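Local coordinates for putative oxidoreductase (Pseudomonas putida, PDB 3L6D), which probably binds NADP and acts as an oxidoreductase, its precise substrate and reaction remaining unassigned, at residues F10-I15 against K33-W38. Sequence-based numbering, arbitrary orientation.
Sequences FDVSVI and KRVAIW
Val12 to Ile15 pair in parallel with Val35 to Trp38, the first two strands of a Rossmann-type beta-alpha-beta unit whose crossover is helix 19-30. The buried half illustrates how a parallel ladder is built: Ala36 N donates to Val12 O (3.1 Å), Val14 N to Ala36 O, and Trp38 N to Val14 O. On the helix 19-30 face, Val35 is wedged between two valines, Val35 CG2 beside Val12 CG1 and Val35 CG1 4.0 Å from Val14 CG2; Val35 CG1 lies anti to its own backbone N (chi1 -174°), which splays the branches along the neighbouring strand. Towards helix 59-65, the Ala36 methyl sits over one face of the Phe10 ring, 4.0 Å from its centroid, a CH-pi contact.

At the solvent-facing end a salt bridge joins the backbone bonds, among them Asp11 N to Arg34 O. Exposed Arg34 grips the Asp11 carboxylate side-on, NH2 to OD1 (3.0 Å) and NE to OD2, both oxygens approached from above the carboxylate plane, with the two planes 56° apart. A leucine in place of Asp11 would probably leave the guanidinium without its countercharge and the Arg34 amide without its acceptor. That amide's bond is nearly straight: Arg34 N meets the anti lone pair of Asp11 OD2 at 2.8 Å and 175°.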
loop_
_atom_site.group_PDB
_atom_site.type_symbol
_atom_site.label_atom_id
_atom_site.label_comp_id
_atom_site.label_asym_id
_atom_site.label_seq_id
_atom_site.Cartn_x
_atom_site.Cartn_y
_atom_site.Cartn_z
ATOM N N PHE B 10 -30.837 17.725 -22.430
ATOM C CA PHE B 10 -30.099 16.880 -21.503
ATOM C C PHE B 10 -28.618 17.221 -21.489
ATOM O O PHE B 10 -28.067 17.765 -22.486
ATOM C CB PHE B 10 -30.319 15.397 -21.827
ATOM C CG PHE B 10 -31.725 14.994 -21.635
ATOM C CD1 PHE B 10 -32.196 14.634 -20.385
ATOM C CD2 PHE B 10 -32.622 15.079 -22.709
ATOM C CE1 PHE B 10 -33.541 14.287 -20.223
ATOM C CE2 PHE B 10 -33.952 14.739 -22.556
ATOM C CZ PHE B 10 -34.418 14.362 -21.310
ATOM N N ASP B 11 -27.987 16.932 -20.357
ATOM C CA ASP B 11 -26.563 17.191 -20.194
ATOM C C ASP B 11 -25.698 16.011 -20.622
ATOM O O ASP B 11 -24.533 16.183 -21.015
ATOM C CB ASP B 11 -26.316 17.497 -18.724
ATOM C CG ASP B 11 -27.021 18.740 -18.294
ATOM O OD1 ASP B 11 -26.765 19.778 -18.933
ATOM O OD2 ASP B 11 -27.831 18.673 -17.356
ATOM N N VAL B 12 -26.253 14.813 -20.521
ATOM C CA VAL B 12 -25.477 13.574 -20.705
ATOM C C VAL B 12 -26.421 12.413 -20.889
ATOM O O VAL B 12 -27.484 12.351 -20.266
ATOM C CB VAL B 12 -24.516 13.301 -19.509
ATOM C CG1 VAL B 12 -25.275 13.186 -18.174
ATOM C CG2 VAL B 12 -23.615 12.042 -19.772
ATOM N N SER B 13 -26.045 11.467 -21.747
ATOM C CA SER B 13 -26.845 10.262 -21.905
ATOM C C SER B 13 -25.938 9.131 -21.429
ATOM O O SER B 13 -24.712 9.271 -21.463
ATOM C CB SER B 13 -27.211 10.014 -23.381
ATOM O OG SER B 13 -28.119 11.024 -23.847
ATOM N N VAL B 14 -26.552 8.050 -20.958
ATOM C CA VAL B 14 -25.803 6.878 -20.489
ATOM C C VAL B 14 -26.430 5.660 -21.142
ATOM O O VAL B 14 -27.639 5.424 -21.036
ATOM C CB VAL B 14 -25.872 6.723 -18.927
ATOM C CG1 VAL B 14 -24.999 5.523 -18.459
ATOM C CG2 VAL B 14 -25.401 7.964 -18.244
ATOM N N ILE B 15 -25.583 4.895 -21.767
ATOM C CA ILE B 15 -26.004 3.736 -22.454
ATOM C C ILE B 15 -25.326 2.525 -21.866
ATOM O O ILE B 15 -24.140 2.399 -21.818
ATOM C CB ILE B 15 -25.705 3.891 -23.896
ATOM C CG1 ILE B 15 -26.682 4.851 -24.506
ATOM C CG2 ILE B 15 -25.759 2.595 -24.581
ATOM C CD1 ILE B 15 -26.458 5.034 -25.862
ATOM N N LYS B 33 -27.499 16.828 -12.945
ATOM C CA LYS B 33 -27.484 16.741 -14.413
ATOM C C LYS B 33 -28.819 16.195 -14.912
ATOM O O LYS B 33 -29.463 15.386 -14.240
ATOM C CB LYS B 33 -26.362 15.780 -14.910
ATOM C CG LYS B 33 -24.900 16.316 -14.846
ATOM C CD LYS B 33 -24.309 16.178 -13.424
ATOM C CE LYS B 33 -22.797 16.502 -13.379
ATOM N NZ LYS B 33 -22.363 16.808 -11.977
ATOM N N ARG B 34 -29.221 16.634 -16.105
ATOM C CA ARG B 34 -30.404 16.134 -16.743
ATOM C C ARG B 34 -29.837 14.940 -17.516
ATOM O O ARG B 34 -28.911 15.128 -18.352
ATOM C CB ARG B 34 -30.935 17.167 -17.722
ATOM C CG ARG B 34 -31.452 18.481 -17.019
ATOM C CD ARG B 34 -31.649 19.591 -18.044
ATOM N NE ARG B 34 -30.375 20.013 -18.660
ATOM C CZ ARG B 34 -30.277 20.803 -19.734
ATOM N NH1 ARG B 34 -31.388 21.282 -20.352
ATOM N NH2 ARG B 34 -29.071 21.138 -20.189
ATOM N N VAL B 35 -30.315 13.748 -17.180
ATOM C CA VAL B 35 -29.724 12.485 -17.744
ATOM C C VAL B 35 -30.746 11.698 -18.566
ATOM O O VAL B 35 -31.860 11.421 -18.094
ATOM C CB VAL B 35 -29.191 11.565 -16.602
ATOM C CG1 VAL B 35 -28.435 10.322 -17.189
ATOM C CG2 VAL B 35 -28.263 12.319 -15.617
ATOM N N ALA B 36 -30.342 11.289 -19.773
ATOM C CA ALA B 36 -31.161 10.430 -20.584
ATOM C C ALA B 36 -30.458 9.082 -20.670
ATOM O O ALA B 36 -29.233 9.017 -20.606
ATOM C CB ALA B 36 -31.364 11.049 -21.979
ATOM N N ILE B 37 -31.245 8.010 -20.743
ATOM C CA ILE B 37 -30.679 6.635 -20.704
ATOM C C ILE B 37 -31.327 5.770 -21.751
ATOM O O ILE B 37 -32.463 6.039 -22.235
ATOM C CB ILE B 37 -30.869 5.944 -19.312
ATOM C CG1 ILE B 37 -32.380 5.782 -19.018
ATOM C CG2 ILE B 37 -30.079 6.730 -18.165
ATOM C CD1 ILE B 37 -32.681 4.928 -17.801
ATOM N N TRP B 38 -30.607 4.697 -22.087
ATOM C CA TRP B 38 -31.163 3.642 -22.915
ATOM C C TRP B 38 -30.483 2.375 -22.456
ATOM O O TRP B 38 -29.313 2.385 -22.105
ATOM C CB TRP B 38 -30.875 3.860 -24.413
ATOM C CG TRP B 38 -31.404 2.714 -25.280
ATOM C CD1 TRP B 38 -32.644 2.607 -25.858
ATOM C CD2 TRP B 38 -30.706 1.519 -25.610
ATOM N NE1 TRP B 38 -32.749 1.410 -26.552
ATOM C CE2 TRP B 38 -31.570 0.728 -26.414
ATOM C CE3 TRP B 38 -29.426 1.046 -25.323
ATOM C CZ2 TRP B 38 -31.191 -0.527 -26.907
ATOM C CZ3 TRP B 38 -29.054 -0.216 -25.809
ATOM C CH2 TRP B 38 -29.933 -0.975 -26.589
#